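Local structure of DNA polymerase III, gamma subunit-related protein (Thermotoga maritima, 2GNO) at residues L28-E33 and V138-E143; I21-E26 and V114-T119; D90-T95 and T119-Y124. The protein probably binds DNA and resembles the clamp-loader subunits of DNA polymerase III, being built on an AAA+ (P-loop NTPase-type) fold. All blocks are in the same frame, centred on the assembly; numbering follows the deposited sequence. Where two conformers were deposited one is given.

Contact 1 of 3, residues L28-E33 and V138-E143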
ATOM      1  N   LEU A  28      -0.789  -3.427   5.307  1.00 27.44           N
ATOM      2  CA  LEU A  28      -0.236  -2.596   4.211  1.00 28.40           C
ATOM      3  C   LEU A  28      -0.912  -1.244   4.010  1.00 28.59           C
ATOM      4  O   LEU A  28      -0.247  -0.276   3.623  1.00 29.16           O
ATOM      5  CB  LEU A  28      -0.295  -3.334   2.868  1.00 29.28           C
ATOM      6  CG  LEU A  28       0.489  -4.638   2.691  1.00 32.98           C
ATOM      7  CD1 LEU A  28       0.230  -5.222   1.308  1.00 37.23           C
ATOM      8  CD2 LEU A  28       1.964  -4.436   2.897  1.00 35.06           C
ATOM      9  N   SER A  29      -2.224  -1.192   4.254  1.00 27.89           N
ATOM     10  CA  SER A  29      -3.017   0.031   4.079  1.00 27.67           C
ATOM     11  C   SER A  29      -3.830   0.523   5.275  1.00 26.61           C
ATOM     12  O   SER A  29      -4.264   1.661   5.226  1.00 29.44           O
ATOM     13  CB  SER A  29      -3.954  -0.156   2.879  1.00 25.42           C
ATOM     14  OG  SER A  29      -4.790  -1.266   3.076  1.00 26.69           O
ATOM     15  N   TYR A  30      -4.028  -0.277   6.334  1.00 25.96           N
ATOM     16  CA  TYR A  30      -4.837   0.173   7.473  1.00 24.25           C
ATOM     17  C   TYR A  30      -4.313   1.467   8.130  1.00 25.56           C
ATOM     18  O   TYR A  30      -5.125   2.318   8.386  1.00 24.42           O
ATOM     19  CB  TYR A  30      -5.109  -0.948   8.472  1.00 27.46           C
ATOM     20  CG  TYR A  30      -6.192  -0.700   9.491  1.00 22.44           C
ATOM     21  CD1 TYR A  30      -7.515  -0.493   9.096  1.00 26.26           C
ATOM     22  CD2 TYR A  30      -5.932  -0.825  10.848  1.00 24.01           C
ATOM     23  CE1 TYR A  30      -8.538  -0.335  10.038  1.00 28.78           C
ATOM     24  CE2 TYR A  30      -6.939  -0.698  11.788  1.00 28.12           C
ATOM     25  CZ  TYR A  30      -8.234  -0.447  11.382  1.00 27.05           C
ATOM     26  OH  TYR A  30      -9.198  -0.310  12.342  1.00 26.21           O
ATOM     27  N   PRO A  31      -2.978   1.607   8.392  1.00 25.98           N
ATOM     28  CA  PRO A  31      -2.474   2.887   8.946  1.00 27.00           C
ATOM     29  C   PRO A  31      -2.852   4.102   8.092  1.00 27.59           C
ATOM     30  O   PRO A  31      -3.239   5.126   8.656  1.00 26.28           O
ATOM     31  CB  PRO A  31      -0.962   2.691   9.015  1.00 26.86           C
ATOM     32  CG  PRO A  31      -0.813   1.165   9.165  1.00 27.36           C
ATOM     33  CD  PRO A  31      -1.906   0.594   8.315  1.00 24.72           C
ATOM     34  N   ARG A  32      -2.715   3.980   6.769  0.50 28.47           N
ATOM     35  CA  ARG A  32      -3.069   5.041   5.821  0.50 27.70           C
ATOM     36  C   ARG A  32      -4.564   5.357   5.819  0.50 27.15           C
ATOM     37  O   ARG A  32      -4.938   6.525   5.789  0.50 24.59           O
ATOM     38  CB  ARG A  32      -2.661   4.654   4.401  0.50 27.84           C
ATOM     39  CG  ARG A  32      -1.162   4.624   4.127  0.50 27.64           C
ATOM     40  CD  ARG A  32      -0.872   3.879   2.832  0.50 29.41           C
ATOM     41  NE  ARG A  32      -1.677   4.395   1.719  0.50 31.74           N
ATOM     42  CZ  ARG A  32      -1.352   5.401   0.901  0.50 31.85           C
ATOM     43  NH1 ARG A  32      -0.185   6.018   0.976  0.50 21.87           N
ATOM     44  NH2 ARG A  32      -2.211   5.768  -0.050  0.50 39.71           N
ATOM     45  N   GLU A  33      -5.400   4.319   5.829  1.00 25.81           N
ATOM     46  CA  GLU A  33      -6.877   4.477   5.834  1.00 26.06           C
ATOM     47  C   GLU A  33      -7.435   5.001   7.142  1.00 24.74           C
ATOM     48  O   GLU A  33      -8.409   5.756   7.141  1.00 24.18           O
ATOM     49  CB  GLU A  33      -7.561   3.185   5.435  1.00 27.50           C
ATOM     50  CG  GLU A  33      -7.259   2.785   4.002  1.00 34.07           C
ATOM     51  CD  GLU A  33      -7.725   3.803   2.998  1.00 33.94           C
ATOM     52  OE1 GLU A  33      -8.857   4.307   3.113  1.00 38.96           O
ATOM     53  OE2 GLU A  33      -6.955   4.096   2.080  1.00 33.37           O
ATOM     54  N   VAL A 138      -2.209   0.339  15.409  1.00 40.24           N
ATOM     55  CA  VAL A 138      -3.520  -0.035  14.844  1.00 40.34           C
ATOM     56  C   VAL A 138      -3.493  -1.436  14.238  1.00 40.58           C
ATOM     57  O   VAL A 138      -2.544  -1.804  13.544  1.00 39.59           O
ATOM     58  CB  VAL A 138      -4.079   1.014  13.813  1.00 40.82           C
ATOM     59  CG1 VAL A 138      -4.347   2.332  14.500  1.00 40.29           C
ATOM     60  CG2 VAL A 138      -3.143   1.238  12.633  1.00 36.80           C
ATOM     61  N   ASN A 139      -4.548  -2.200  14.536  1.00 39.40           N
ATOM     62  CA  ASN A 139      -4.746  -3.581  14.081  1.00 39.13           C
ATOM     63  C   ASN A 139      -6.124  -3.697  13.466  1.00 35.81           C
ATOM     64  O   ASN A 139      -7.079  -3.164  14.016  1.00 36.56           O
ATOM     65  CB  ASN A 139      -4.632  -4.531  15.277  1.00 41.66           C
ATOM     66  CG  ASN A 139      -3.226  -4.570  15.850  1.00 44.66           C
ATOM     67  OD1 ASN A 139      -2.306  -5.080  15.208  1.00 47.86           O
ATOM     68  ND2 ASN A 139      -3.062  -4.060  17.072  1.00 40.41           N
ATOM     69  N   VAL A 140      -6.214  -4.361  12.321  1.00 34.98           N
ATOM     70  CA  VAL A 140      -7.478  -4.555  11.605  1.00 33.39           C
ATOM     71  C   VAL A 140      -8.234  -5.543  12.486  1.00 38.17           C
ATOM     72  O   VAL A 140      -7.719  -6.637  12.696  1.00 37.43           O
ATOM     73  CB  VAL A 140      -7.219  -5.164  10.204  1.00 32.51           C
ATOM     74  CG1 VAL A 140      -8.501  -5.556   9.501  1.00 34.74           C
ATOM     75  CG2 VAL A 140      -6.402  -4.206   9.326  1.00 31.84           C
ATOM     76  N   PRO A 141      -9.429  -5.176  13.021  1.00 39.31           N
ATOM     77  CA  PRO A 141     -10.130  -6.114  13.913  1.00 40.22           C
ATOM     78  C   PRO A 141     -10.551  -7.431  13.273  1.00 41.57           C
ATOM     79  O   PRO A 141     -10.779  -7.482  12.063  1.00 38.96           O
ATOM     80  CB  PRO A 141     -11.379  -5.334  14.355  1.00 40.39           C
ATOM     81  CG  PRO A 141     -11.140  -3.943  13.989  1.00 41.29           C
ATOM     82  CD  PRO A 141     -10.207  -3.941  12.836  1.00 40.05           C
ATOM     83  N   LYS A 142     -10.657  -8.478  14.105  1.00 44.62           N
ATOM     84  CA  LYS A 142     -11.067  -9.812  13.651  1.00 46.05           C
ATOM     85  C   LYS A 142     -12.441  -9.766  12.998  1.00 48.13           C
ATOM     86  O   LYS A 142     -12.661 -10.410  11.981  1.00 49.39           O
ATOM     87  CB  LYS A 142     -11.078 -10.809  14.813  1.00 47.05           C
ATOM     88  N   GLU A 143     -13.357  -9.014  13.603  1.00 50.76           N
ATOM     89  CA  GLU A 143     -14.715  -8.854  13.063  1.00 51.65           C
ATOM     90  C   GLU A 143     -14.732  -8.390  11.598  1.00 49.84           C
ATOM     91  O   GLU A 143     -15.541  -8.889  10.833  1.00 49.55           O
ATOM     92  CB  GLU A 143     -15.654  -7.989  13.943  1.00 52.60           C
ATOM     93  CG  GLU A 143     -15.176  -6.605  14.448  1.00 57.20           C
ATOM     94  CD  GLU A 143     -14.280  -6.649  15.700  1.00 63.98           C
ATOM     95  OE1 GLU A 143     -13.849  -7.754  16.113  1.00 63.64           O
ATOM     96  OE2 GLU A 143     -14.012  -5.566  16.273  1.00 64.67           O
TER
HETATM   97  O   HOH W   1      -8.479  -0.640  15.054  1.00 52.22           O
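With chi1 at -166°, Y30 carries its ring anti to its own backbone N and lays it against V138-P141, while V140 directs CG2 anti to its carbonyl carbon and over one face of that ring. The contact belongs to the AAA+-like domain: Y30 sits in the first turn of helix 30-43, which follows the first strand of the parallel sheet, and V138-P141 leads from the last strand, 134-137, into helix 142-152. V140 CG2 makes a CH-pi contact, 3.9 Å from the centroid of the Y30 ring and 26° off its normal, displaced toward the CG end, where it comes within 3.5 Å of Y30 CG. V138 and P141 meet the ring obliquely, V138 CB at 3.9 Å from Y30 CE2 and P141 CD at 3.8 Å from Y30 OH. Beside the tyrosine, P31 adds a looser apolar touch, its CG 4.2 Å from V138 CG2. F166 of helix 166-189 packs edge-to-face with the same tyrosine, so the ring links the start of the helix, the segment 138-141 and a helix further along the chain. No direct hydrogen bond joins the two segments; a bound sodium ion lies about 4 Å from the tyrosine side chain. One water, in the ring plane, bridges them, hydrogen-bonded to Y30 OH at 2.8 Å and donating to N139 O at 3.1 Å.

Contact 2 of 3, residues I21-E26 and V114-T119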
ATOM      1  N   ILE A  21       0.567  12.897  15.874  1.00 38.02           N
ATOM      2  CA  ILE A  21       0.250  11.492  16.116  1.00 39.17           C
ATOM      3  C   ILE A  21       0.886  10.659  15.027  1.00 39.17           C
ATOM      4  O   ILE A  21       1.030  11.110  13.881  1.00 40.89           O
ATOM      5  CB  ILE A  21      -1.302  11.267  16.076  1.00 41.19           C
ATOM      6  CG1 ILE A  21      -2.004  12.139  17.123  1.00 46.60           C
ATOM      7  CG2 ILE A  21      -1.646   9.779  16.286  1.00 36.86           C
ATOM      8  CD1 ILE A  21      -3.539  12.129  17.034  1.00 50.45           C
ATOM      9  N   LEU A  22       1.310   9.464  15.391  1.00 37.27           N
ATOM     10  CA  LEU A  22       1.881   8.538  14.451  1.00 38.00           C
ATOM     11  C   LEU A  22       1.004   7.326  14.539  1.00 37.25           C
ATOM     12  O   LEU A  22       0.892   6.720  15.628  1.00 38.98           O
ATOM     13  CB  LEU A  22       3.323   8.152  14.777  1.00 41.72           C
ATOM     14  CG  LEU A  22       3.939   7.184  13.740  1.00 45.05           C
ATOM     15  CD1 LEU A  22       4.312   7.886  12.463  1.00 44.53           C
ATOM     16  CD2 LEU A  22       5.119   6.574  14.307  1.00 53.42           C
ATOM     17  N   ILE A  23       0.363   6.986  13.419  1.00 34.25           N
ATOM     18  CA  ILE A  23      -0.487   5.801  13.330  1.00 31.12           C
ATOM     19  C   ILE A  23       0.426   4.718  12.790  1.00 31.05           C
ATOM     20  O   ILE A  23       0.932   4.819  11.664  1.00 28.69           O
ATOM     21  CB  ILE A  23      -1.742   6.044  12.492  1.00 30.32           C
ATOM     22  CG1 ILE A  23      -2.601   7.074  13.245  1.00 33.70           C
ATOM     23  CG2 ILE A  23      -2.514   4.734  12.299  1.00 26.27           C
ATOM     24  CD1 ILE A  23      -3.814   7.503  12.576  1.00 42.03           C
ATOM     25  N   ASN A  24       0.597   3.667  13.596  1.00 31.39           N
ATOM     26  CA  ASN A  24       1.505   2.568  13.309  1.00 29.34           C
ATOM     27  C   ASN A  24       0.810   1.211  13.213  1.00 28.90           C
ATOM     28  O   ASN A  24      -0.024   0.865  14.057  1.00 25.95           O
ATOM     29  CB  ASN A  24       2.538   2.572  14.449  1.00 30.64           C
ATOM     30  CG  ASN A  24       3.689   1.583  14.259  1.00 26.90           C
ATOM     31  OD1 ASN A  24       4.179   1.062  15.243  1.00 32.75           O
ATOM     32  ND2 ASN A  24       4.126   1.343  13.014  1.00 25.70           N
ATOM     33  N   GLY A  25       1.135   0.431  12.192  1.00 28.53           N
ATOM     34  CA  GLY A  25       0.500  -0.886  12.055  1.00 28.82           C
ATOM     35  C   GLY A  25       1.200  -1.767  11.055  1.00 29.82           C
ATOM     36  O   GLY A  25       1.930  -1.267  10.200  1.00 28.87           O
ATOM     37  N   GLU A  26       0.987  -3.078  11.169  1.00 27.81           N
ATOM     38  CA  GLU A  26       1.599  -4.041  10.254  1.00 28.37           C
ATOM     39  C   GLU A  26       0.851  -4.189   8.921  1.00 28.67           C
ATOM     40  O   GLU A  26       1.466  -4.592   7.935  1.00 27.77           O
ATOM     41  CB  GLU A  26       1.754  -5.421  10.925  1.00 27.72           C
ATOM     42  N   VAL A 114      -3.581  19.251  13.879  1.00 25.64           N
ATOM     43  CA  VAL A 114      -3.445  17.827  14.175  1.00 23.35           C
ATOM     44  C   VAL A 114      -2.570  17.304  13.057  1.00 22.75           C
ATOM     45  O   VAL A 114      -2.948  17.414  11.903  1.00 21.83           O
ATOM     46  CB  VAL A 114      -4.766  17.087  14.184  1.00 25.35           C
ATOM     47  CG1 VAL A 114      -4.529  15.591  14.473  1.00 23.17           C
ATOM     48  CG2 VAL A 114      -5.707  17.707  15.210  1.00 26.94           C
ATOM     49  N   ILE A 115      -1.392  16.782  13.381  1.00 21.69           N
ATOM     50  CA  ILE A 115      -0.504  16.233  12.364  1.00 23.76           C
ATOM     51  C   ILE A 115      -0.625  14.733  12.522  1.00 24.76           C
ATOM     52  O   ILE A 115      -0.416  14.213  13.627  1.00 27.66           O
ATOM     53  CB  ILE A 115       0.949  16.700  12.510  1.00 21.83           C
ATOM     54  CG1 ILE A 115       1.020  18.239  12.451  1.00 28.85           C
ATOM     55  CG2 ILE A 115       1.792  16.050  11.412  1.00 26.89           C
ATOM     56  CD1 ILE A 115       2.433  18.821  12.695  1.00 26.75           C
ATOM     57  N   VAL A 116      -1.010  14.052  11.437  1.00 23.04           N
ATOM     58  CA  VAL A 116      -1.207  12.606  11.442  1.00 24.06           C
ATOM     59  C   VAL A 116      -0.193  11.956  10.508  1.00 27.68           C
ATOM     60  O   VAL A 116      -0.361  11.933   9.307  1.00 27.23           O
ATOM     61  CB  VAL A 116      -2.633  12.232  10.963  1.00 25.76           C
ATOM     62  CG1 VAL A 116      -2.906  10.722  11.246  1.00 28.18           C
ATOM     63  CG2 VAL A 116      -3.664  13.090  11.690  1.00 28.38           C
ATOM     64  N   LEU A 117       0.874  11.435  11.088  1.00 30.22           N
ATOM     65  CA  LEU A 117       1.893  10.746  10.357  1.00 26.57           C
ATOM     66  C   LEU A 117       1.518   9.275  10.419  1.00 27.51           C
ATOM     67  O   LEU A 117       0.799   8.857  11.336  1.00 29.94           O
ATOM     68  CB  LEU A 117       3.239  10.912  11.063  1.00 28.04           C
ATOM     69  CG  LEU A 117       3.773  12.310  11.376  1.00 29.81           C
ATOM     70  CD1 LEU A 117       5.154  12.212  12.000  1.00 35.23           C
ATOM     71  CD2 LEU A 117       3.859  13.116  10.167  1.00 26.34           C
ATOM     72  N   ASN A 118       1.947   8.491   9.440  1.00 27.03           N
ATOM     73  CA  ASN A 118       1.716   7.044   9.490  1.00 29.50           C
ATOM     74  C   ASN A 118       2.901   6.280   8.919  1.00 30.86           C
ATOM     75  O   ASN A 118       3.628   6.762   8.036  1.00 28.84           O
ATOM     76  CB  ASN A 118       0.350   6.592   8.929  1.00 26.46           C
ATOM     77  CG  ASN A 118       0.192   6.852   7.451  1.00 23.88           C
ATOM     78  OD1 ASN A 118       0.851   6.239   6.640  1.00 26.18           O
ATOM     79  ND2 ASN A 118      -0.770   7.703   7.092  1.00 17.80           N
ATOM     80  N   THR A 119       3.100   5.090   9.459  1.00 35.22           N
ATOM     81  CA  THR A 119       4.209   4.225   9.066  1.00 38.85           C
ATOM     82  C   THR A 119       3.963   2.848   9.639  1.00 40.96           C
ATOM     83  O   THR A 119       3.129   2.666  10.520  1.00 40.69           O
ATOM     84  CB  THR A 119       5.571   4.719   9.634  1.00 39.74           C
ATOM     85  OG1 THR A 119       6.649   3.952   9.090  1.00 36.84           O
ATOM     86  CG2 THR A 119       5.626   4.622  11.180  1.00 45.61           C
TER
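Strands 19-24 and 113-119 run side by side as parallel neighbours in the middle of the five-stranded sheet, the core of the AAA+-like, P-loop NTPase-type fold with strand order 2-3-4-1-5. Their short axes approach to 4.4 Å and diverge by 29°, and the register pairs I21 with V116, L22 with L117, I23 with N118 and N24 with T119. The backbone bonds alternate as parallel pairing requires: I21 and I23 each donate to strand 113-119 and accept from it, using I115 O, L117 N, L117 O and T119 N. On the face carrying L22, L117 and T119, L22 turns CG anti to its backbone N (chi1 -179°), which brings CD1 across L117 CB at 3.5 Å and CD2 to 3.7 Å from T119 CG2. On the other face I23 CD1 reaches V116 CG1 at 3.6 Å, beneath helix 30-43, and I21 packs on helix 5-14. N118, on this second face, has its amide held by H89, S35 and D90. At the C-terminal end of the pair a side chain joins the backbone: T119 O takes a weak bond from G25 N as well as one from N24 ND2. The latter, 3.0 Å from N24 ND2 to T119 O, is nearly straight at 170°; the oxygen lies in the N24 amide plane, but the nitrogen sits above the plane of the T119 carbonyl.

Contact 3 of 3, residues D90-T95 and T119-Y124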
ATOM      1  N   ASP A  90       3.368   7.014   5.214  1.00 25.55           N
ATOM      2  CA  ASP A  90       4.691   6.357   5.179  1.00 26.30           C
ATOM      3  C   ASP A  90       5.832   7.350   5.449  1.00 24.29           C
ATOM      4  O   ASP A  90       6.786   7.465   4.671  1.00 23.12           O
ATOM      5  CB  ASP A  90       4.816   5.599   3.851  1.00 25.09           C
ATOM      6  CG  ASP A  90       3.865   4.405   3.777  1.00 32.63           C
ATOM      7  OD1 ASP A  90       3.798   3.629   4.757  1.00 37.11           O
ATOM      8  OD2 ASP A  90       3.230   4.194   2.728  1.00 27.80           O
ATOM      9  N   CYS A  91       5.745   7.987   6.621  1.00 24.83           N
ATOM     10  CA  CYS A  91       6.660   9.051   7.055  1.00 27.15           C
ATOM     11  C   CYS A  91       8.140   8.733   7.281  1.00 27.38           C
ATOM     12  O   CYS A  91       8.954   9.671   7.408  1.00 28.09           O
ATOM     13  CB  CYS A  91       6.098   9.770   8.274  1.00 24.56           C
ATOM     14  SG  CYS A  91       6.015   8.662   9.629  1.00 34.43           S
ATOM     15  N   GLU A  92       8.498   7.445   7.312  1.00 26.55           N
ATOM     16  CA  GLU A  92       9.905   7.023   7.430  1.00 27.55           C
ATOM     17  C   GLU A  92      10.690   7.466   6.193  1.00 27.05           C
ATOM     18  O   GLU A  92      11.931   7.507   6.217  1.00 28.67           O
ATOM     19  CB  GLU A  92      10.070   5.506   7.627  1.00 26.52           C
ATOM     20  CG  GLU A  92       9.712   4.545   6.447  1.00 30.18           C
ATOM     21  CD  GLU A  92       8.243   4.386   6.125  1.00 40.90           C
ATOM     22  OE1 GLU A  92       7.380   5.006   6.792  1.00 39.80           O
ATOM     23  OE2 GLU A  92       7.955   3.608   5.189  1.00 45.11           O
ATOM     24  N   ARG A  93       9.962   7.748   5.107  1.00 27.19           N
ATOM     25  CA  ARG A  93      10.533   8.261   3.876  1.00 27.44           C
ATOM     26  C   ARG A  93      11.127   9.677   4.026  1.00 28.13           C
ATOM     27  O   ARG A  93      11.786  10.155   3.094  1.00 29.13           O
ATOM     28  CB  ARG A  93       9.498   8.248   2.758  1.00 25.52           C
ATOM     29  CG  ARG A  93       9.066   6.854   2.291  1.00 27.16           C
ATOM     30  CD  ARG A  93       8.116   6.986   1.103  1.00 28.63           C
ATOM     31  NE  ARG A  93       6.872   7.656   1.502  1.00 30.16           N
ATOM     32  CZ  ARG A  93       5.922   8.105   0.681  1.00 29.69           C
ATOM     33  NH1 ARG A  93       6.007   8.004  -0.628  1.00 25.99           N
ATOM     34  NH2 ARG A  93       4.848   8.675   1.194  1.00 27.00           N
HETATM   35  N   MSE A  94      10.868  10.369   5.145  1.00 27.25           N
HETATM   36  CA  MSE A  94      11.430  11.678   5.360  1.00 27.50           C
HETATM   37  C   MSE A  94      12.949  11.660   5.340  1.00 28.77           C
HETATM   38  O   MSE A  94      13.567  10.743   5.866  1.00 27.58           O
HETATM   39  CB  MSE A  94      10.976  12.301   6.681  1.00 29.26           C
HETATM   40  CG  MSE A  94       9.530  12.758   6.702  1.00 30.83           C
HETATM   41 SE   MSE A  94       9.127  13.572   8.403  0.75 40.86          SE
HETATM   42  CE  MSE A  94       7.230  13.830   8.148  1.00 44.18           C
ATOM     43  N   THR A  95      13.531  12.684   4.721  1.00 28.98           N
ATOM     44  CA  THR A  95      14.969  12.840   4.644  1.00 24.98           C
ATOM     45  C   THR A  95      15.398  13.466   5.958  1.00 27.58           C
ATOM     46  O   THR A  95      14.551  13.916   6.733  1.00 29.96           O
ATOM     47  CB  THR A  95      15.389  13.813   3.510  1.00 26.21           C
ATOM     48  OG1 THR A  95      14.848  15.122   3.759  1.00 26.74           O
ATOM     49  CG2 THR A  95      14.919  13.315   2.150  1.00 19.37           C
ATOM     50  N   THR A 119       3.100   5.090   9.459  1.00 35.22           N
ATOM     51  CA  THR A 119       4.209   4.225   9.066  1.00 38.85           C
ATOM     52  C   THR A 119       3.963   2.848   9.639  1.00 40.96           C
ATOM     53  O   THR A 119       3.129   2.666  10.520  1.00 40.69           O
ATOM     54  CB  THR A 119       5.571   4.719   9.634  1.00 39.74           C
ATOM     55  OG1 THR A 119       6.649   3.952   9.090  1.00 36.84           O
ATOM     56  CG2 THR A 119       5.626   4.622  11.180  1.00 45.61           C
ATOM     57  N   ARG A 120       4.701   1.885   9.132  1.00 44.28           N
ATOM     58  CA  ARG A 120       4.622   0.496   9.590  1.00 45.77           C
ATOM     59  C   ARG A 120       5.939   0.085  10.285  1.00 46.54           C
ATOM     60  O   ARG A 120       6.065  -1.044  10.743  1.00 46.31           O
ATOM     61  CB  ARG A 120       4.426  -0.376   8.351  1.00 45.23           C
ATOM     62  CG  ARG A 120       3.187  -0.029   7.475  1.00 47.05           C
ATOM     63  CD  ARG A 120       3.264  -0.762   6.162  1.00 47.24           C
ATOM     64  NE  ARG A 120       3.410  -2.205   6.390  1.00 58.52           N
ATOM     65  CZ  ARG A 120       3.839  -3.104   5.493  1.00 59.88           C
ATOM     66  NH1 ARG A 120       4.223  -2.750   4.259  1.00 58.02           N
ATOM     67  NH2 ARG A 120       3.924  -4.386   5.851  1.00 56.17           N
ATOM     68  N   ARG A 121       6.863   1.048  10.420  1.00 47.43           N
ATOM     69  CA  ARG A 121       8.200   0.851  10.916  1.00 46.22           C
ATOM     70  C   ARG A 121       8.577   1.908  11.985  1.00 46.47           C
ATOM     71  O   ARG A 121       9.362   2.804  11.706  1.00 47.78           O
ATOM     72  CB  ARG A 121       9.092   1.000   9.660  1.00 46.68           C
ATOM     73  CG  ARG A 121       8.463   0.378   8.375  1.00 51.62           C
ATOM     74  CD  ARG A 121       9.286   0.466   7.117  1.00 59.61           C
ATOM     75  NE  ARG A 121       8.515  -0.037   5.968  1.00 64.29           N
ATOM     76  CZ  ARG A 121       8.929  -0.055   4.697  1.00 68.44           C
ATOM     77  NH1 ARG A 121      10.131   0.417   4.346  1.00 76.31           N
ATOM     78  NH2 ARG A 121       8.125  -0.543   3.752  1.00 69.50           N
ATOM     79  N   TRP A 122       8.038   1.804  13.205  1.00 46.62           N
ATOM     80  CA  TRP A 122       8.335   2.786  14.293  1.00 46.70           C
ATOM     81  C   TRP A 122       9.836   3.101  14.534  1.00 48.09           C
ATOM     82  O   TRP A 122      10.226   4.271  14.694  1.00 45.63           O
ATOM     83  CB  TRP A 122       7.655   2.358  15.605  1.00 46.80           C
ATOM     84  CG  TRP A 122       8.117   3.080  16.868  1.00 47.24           C
ATOM     85  CD1 TRP A 122       8.975   2.598  17.793  1.00 50.23           C
ATOM     86  CD2 TRP A 122       7.732   4.378  17.330  1.00 49.65           C
ATOM     87  NE1 TRP A 122       9.153   3.499  18.813  1.00 51.13           N
ATOM     88  CE2 TRP A 122       8.403   4.610  18.549  1.00 47.04           C
ATOM     89  CE3 TRP A 122       6.887   5.361  16.836  1.00 50.27           C
ATOM     90  CZ2 TRP A 122       8.252   5.799  19.280  1.00 49.02           C
ATOM     91  CZ3 TRP A 122       6.736   6.554  17.553  1.00 50.92           C
ATOM     92  CH2 TRP A 122       7.421   6.760  18.766  1.00 48.60           C
ATOM     93  N   HIS A 123      10.667   2.064  14.502  1.00 49.37           N
ATOM     94  CA  HIS A 123      12.112   2.222  14.736  1.00 49.17           C
ATOM     95  C   HIS A 123      12.923   2.851  13.565  1.00 50.80           C
ATOM     96  O   HIS A 123      14.072   3.251  13.773  1.00 50.52           O
ATOM     97  CB  HIS A 123      12.688   0.905  15.279  1.00 50.24           C
ATOM     98  CG  HIS A 123      11.990   0.441  16.526  1.00 47.43           C
ATOM     99  ND1 HIS A 123      11.031  -0.552  16.518  1.00 49.56           N
ATOM    100  CD2 HIS A 123      12.036   0.905  17.799  1.00 47.58           C
ATOM    101  CE1 HIS A 123      10.558  -0.719  17.741  1.00 45.45           C
ATOM    102  NE2 HIS A 123      11.150   0.155  18.537  1.00 49.58           N
ATOM    103  N   TYR A 124      12.329   2.947  12.363  1.00 53.38           N
ATOM    104  CA  TYR A 124      12.957   3.620  11.181  1.00 54.33           C
ATOM    105  C   TYR A 124      13.001   5.150  11.330  1.00 53.84           C
ATOM    106  O   TYR A 124      13.761   5.825  10.640  1.00 53.74           O
ATOM    107  CB  TYR A 124      12.181   3.342   9.880  1.00 55.56           C
ATOM    108  CG  TYR A 124      12.469   2.049   9.150  1.00 57.68           C
ATOM    109  CD1 TYR A 124      12.549   0.830   9.818  1.00 66.01           C
ATOM    110  CD2 TYR A 124      12.533   2.036   7.756  1.00 59.90           C
ATOM    111  CE1 TYR A 124      12.778  -0.357   9.118  1.00 69.19           C
ATOM    112  CE2 TYR A 124      12.749   0.864   7.052  1.00 65.07           C
ATOM    113  CZ  TYR A 124      12.870  -0.331   7.732  1.00 67.57           C
ATOM    114  OH  TYR A 124      13.081  -1.491   7.017  1.00 69.17           O
TER
HETATM  115  O   HOH W   2       5.725   2.511   6.856  1.00 41.49           O
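E92 meets T119 through a short hydrogen bond, T119 OG1 donating to E92 OE1 at 2.6 Å, and this bond ties the loop after strand 84-88 to the end of the adjacent strand 113-119 of the parallel AAA+-like sheet, where the second loop begins. The hydroxyl approaches from above the carboxylate plane, 62° out of it. The other oxygen, E92 OE2, lies over one face of the R121 guanidinium, 3.8 Å from R121 NE; no N-H points at it, so this long salt bridge is one of charge alone. Lower down the same side chain, E92 CB touches Y124 CB at 3.8 Å, and the carboxylate stands almost at right angles to the tyrosine ring, their planes 84° apart. A bend at chi2 (-72°) folds the glutamate back from Y124 toward T119. C91 SG comes to 4.0 Å from T119 CB, a van der Waals contact.

The next shell sets these groups in place. T119 OG1 also accepts from R121 N, closing an ST turn that holds the hydroxyl beside the start of the loop, while R121 CD sits over the rim of one face of the Y124 ring. A water accepts from R120 N at 2.6 Å and donates to D90 OD1, bridging the loops near the glutamate. Within 90-95, D90 O takes both R93 N and R93 NE, from opposite faces of its plane, which ties the arginine back onto the 3-10 turn; its guanidinium continues to D56 in a salt bridge.

Loop 90-95 leads from strand 84-88 into helix 96-101, with T95 OG1 capping A98 N, whereas 119-124 connects strand 113-119 to helix 127-130. C91 and W122 both pack on L22 of strand 19-24, which neighbours strand 113-119, bringing the two loops together at the C-terminal ends of the sheet strands.

From the N terminus, strand 19-24 comes first and helix 30-43 follows directly. Contact 2 closes back on that strand from residues 114-119, enclosing the strands and helices between. Contact 3 joins the loop at 90-95, inside that interval, to 119-124 at its far end; contacts 2 and 3 therefore cross and share T119. Contact 1 reaches furthest, bringing 138-143 back to 28-33; it encloses contact 3 and crosses contact 2. Centres of contacts 2 and 3 lie about 9 Å apart. V138 N probably bonds to N24 O, joining contacts 1 and 2, and C91 N to N118 O, joining 2 and 3, so the start of helix 30-43, the central strands and the two loops are tied together.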